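Long-range contact in inactive glucansucrase (Lactobacillus reuteri, PDB 5JBD), which is an inactive member of glycoside hydrolase family 70, with the TIM-barrel type of domain of that family: residues Val460-Tyr465 against Ile652-Ser657. Numbering follows the deposited sequence.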
loop_
_atom_site.group_PDB
_atom_site.type_symbol
_atom_site.label_atom_id
_atom_site.label_comp_id
_atom_site.label_asym_id
_atom_site.label_seq_id
_atom_site.Cartn_x
_atom_site.Cartn_y
_atom_site.Cartn_z
ATOM N N VAL A 460 -18.304 -11.297 -4.114
ATOM C CA VAL A 460 -17.711 -11.804 -2.885
ATOM C C VAL A 460 -17.521 -10.596 -1.958
ATOM O O VAL A 460 -16.628 -9.785 -2.177
ATOM C CB VAL A 460 -16.366 -12.531 -3.128
ATOM C CG1 VAL A 460 -15.799 -13.054 -1.809
ATOM C CG2 VAL A 460 -16.550 -13.660 -4.137
ATOM N N PRO A 461 -18.383 -10.453 -0.934
ATOM C CA PRO A 461 -18.225 -9.323 -0.024
ATOM C C PRO A 461 -17.014 -9.485 0.882
ATOM O O PRO A 461 -16.670 -10.623 1.253
ATOM C CB PRO A 461 -19.497 -9.368 0.798
ATOM C CG PRO A 461 -19.825 -10.818 0.880
ATOM C CD PRO A 461 -19.456 -11.361 -0.479
ATOM N N GLN A 462 -16.393 -8.347 1.221
ATOM C CA GLN A 462 -15.245 -8.290 2.103
ATOM C C GLN A 462 -15.579 -7.433 3.329
ATOM O O GLN A 462 -15.886 -6.256 3.181
ATOM C CB GLN A 462 -14.035 -7.739 1.343
ATOM C CG GLN A 462 -12.789 -7.383 2.161
ATOM C CD GLN A 462 -12.563 -5.870 2.262
ATOM O OE1 GLN A 462 -12.269 -5.223 1.261
ATOM N NE2 GLN A 462 -12.701 -5.312 3.462
ATOM N N VAL A 463 -15.503 -8.046 4.516
ATOM C CA VAL A 463 -15.718 -7.377 5.805
ATOM C C VAL A 463 -14.372 -6.819 6.317
ATOM O O VAL A 463 -13.311 -7.413 6.052
ATOM C CB VAL A 463 -16.332 -8.361 6.824
ATOM C CG1 VAL A 463 -16.495 -7.703 8.191
ATOM C CG2 VAL A 463 -17.663 -8.906 6.322
ATOM N N TYR A 464 -14.410 -5.681 7.016
ATOM C CA TYR A 464 -13.195 -5.000 7.526
ATOM C C TYR A 464 -13.000 -5.227 9.023
ATOM O O TYR A 464 -13.924 -4.974 9.812
ATOM C CB TYR A 464 -13.290 -3.502 7.277
ATOM C CG TYR A 464 -12.094 -2.666 7.732
ATOM C CD1 TYR A 464 -10.793 -2.989 7.349
ATOM C CD2 TYR A 464 -12.277 -1.531 8.528
ATOM C CE1 TYR A 464 -9.712 -2.209 7.748
ATOM C CE2 TYR A 464 -11.209 -0.737 8.924
ATOM C CZ TYR A 464 -9.924 -1.086 8.545
ATOM O OH TYR A 464 -8.867 -0.291 8.936
ATOM N N TYR A 465 -11.795 -5.669 9.403
ATOM C CA TYR A 465 -11.403 -5.836 10.809
ATOM C C TYR A 465 -11.837 -4.675 11.709
ATOM O O TYR A 465 -12.404 -4.903 12.788
ATOM C CB TYR A 465 -9.881 -6.012 10.936
ATOM C CG TYR A 465 -9.347 -5.848 12.357
ATOM C CD1 TYR A 465 -9.697 -6.755 13.360
ATOM C CD2 TYR A 465 -8.489 -4.787 12.697
ATOM C CE1 TYR A 465 -9.226 -6.618 14.661
ATOM C CE2 TYR A 465 -8.002 -4.648 13.996
ATOM C CZ TYR A 465 -8.372 -5.566 14.971
ATOM O OH TYR A 465 -7.903 -5.459 16.262
ATOM N N ILE A 652 -14.908 -12.695 2.164
ATOM C CA ILE A 652 -13.557 -12.303 2.507
ATOM C C ILE A 652 -13.567 -11.507 3.829
ATOM O O ILE A 652 -14.527 -10.796 4.118
ATOM C CB ILE A 652 -12.923 -11.457 1.376
ATOM C CG1 ILE A 652 -12.765 -12.320 0.114
ATOM C CG2 ILE A 652 -11.560 -10.896 1.797
ATOM C CD1 ILE A 652 -12.608 -11.522 -1.161
ATOM N N TYR A 653 -12.498 -11.658 4.623
ATOM C CA TYR A 653 -12.276 -10.848 5.835
ATOM C C TYR A 653 -10.894 -10.200 5.788
ATOM O O TYR A 653 -9.889 -10.910 5.681
ATOM C CB TYR A 653 -12.401 -11.733 7.065
ATOM C CG TYR A 653 -12.231 -11.023 8.391
ATOM C CD1 TYR A 653 -13.134 -10.045 8.800
ATOM C CD2 TYR A 653 -11.186 -11.351 9.256
ATOM C CE1 TYR A 653 -13.003 -9.407 10.032
ATOM C CE2 TYR A 653 -11.030 -10.706 10.486
ATOM C CZ TYR A 653 -11.946 -9.746 10.880
ATOM O OH TYR A 653 -11.803 -9.119 12.097
ATOM N N GLU A 654 -10.851 -8.864 5.804
ATOM C CA GLU A 654 -9.596 -8.119 5.868
ATOM C C GLU A 654 -9.155 -8.133 7.330
ATOM O O GLU A 654 -9.855 -7.593 8.181
ATOM C CB GLU A 654 -9.733 -6.657 5.375
ATOM C CG GLU A 654 -8.404 -5.907 5.468
ATOM C CD GLU A 654 -8.372 -4.533 4.817
ATOM O OE1 GLU A 654 -9.415 -3.955 4.498
ATOM O OE2 GLU A 654 -7.253 -4.021 4.635
ATOM N N ASP A 655 -8.003 -8.729 7.608
ATOM C CA ASP A 655 -7.613 -9.029 9.004
ATOM C C ASP A 655 -6.837 -7.939 9.746
ATOM O O ASP A 655 -6.429 -8.155 10.887
ATOM C CB ASP A 655 -6.851 -10.364 9.067
ATOM C CG ASP A 655 -5.349 -10.226 8.896
ATOM O OD1 ASP A 655 -4.854 -9.232 8.312
ATOM O OD2 ASP A 655 -4.652 -11.161 9.365
ATOM N N PHE A 656 -6.604 -6.792 9.116
ATOM C CA PHE A 656 -5.721 -5.788 9.703
ATOM C C PHE A 656 -6.185 -4.365 9.467
ATOM O O PHE A 656 -7.069 -4.104 8.627
ATOM C CB PHE A 656 -4.302 -5.945 9.148
ATOM C CG PHE A 656 -4.123 -5.470 7.726
ATOM C CD1 PHE A 656 -4.533 -6.255 6.659
ATOM C CD2 PHE A 656 -3.507 -4.248 7.455
ATOM C CE1 PHE A 656 -4.358 -5.825 5.345
ATOM C CE2 PHE A 656 -3.335 -3.811 6.148
ATOM C CZ PHE A 656 -3.754 -4.608 5.089
ATOM N N SER A 657 -5.547 -3.460 10.211
ATOM C CA SER A 657 -5.645 -2.014 10.013
ATOM C C SER A 657 -4.226 -1.450 9.954
ATOM O O SER A 657 -3.323 -1.973 10.613
ATOM C CB SER A 657 -6.397 -1.367 11.197
ATOM O OG SER A 657 -6.222 0.054 11.225
#
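Four backbone hydrogen bonds join strand 460-464, continuing into Y465, to the parallel strand 652-654; the axes of these short segments lie 26° apart. I652 N donates to P461 O and V463 N to I652 O; E654 N then reaches V463 O at 2.9 Å. Just past strand 460-464, Y465 N still donates to E654 O at 3.0 Å, though this bond is more bent than the other three. Bridge pairs Q462-I652 and Y464-E654 share one face of the sheet, V463-Y653 the other. On the first, Q462 lays CG against I652 CG2 at 3.7 Å. The E654 chain, extended beyond CG with CG anti to the backbone N (chi1 180°), brings OE1 within 3.3 Å of Y464 CD1, the carboxylate turned 60° from the ring. On the second, the Y653 ring runs obliquely past V463 and Y465, and its OH meets the edge of the Y465 ring in plane, 3.4 Å from CD1. F656 O lies 3.4 Å from Y464 CE1 and is buried without a hydrogen-bond partner.

Second-shell bonds position the polar ends: H392 binds E654 OE2, T390 O takes Q462 NE2, and E471 OE2 is hydrogen-bonded to both Y464 OH and S657 OG. The pair belongs to the eight-stranded parallel sheet expected of a TIM barrel, between strands 385-388 and 688-691, with helix 446-455 packed on P461 and V463.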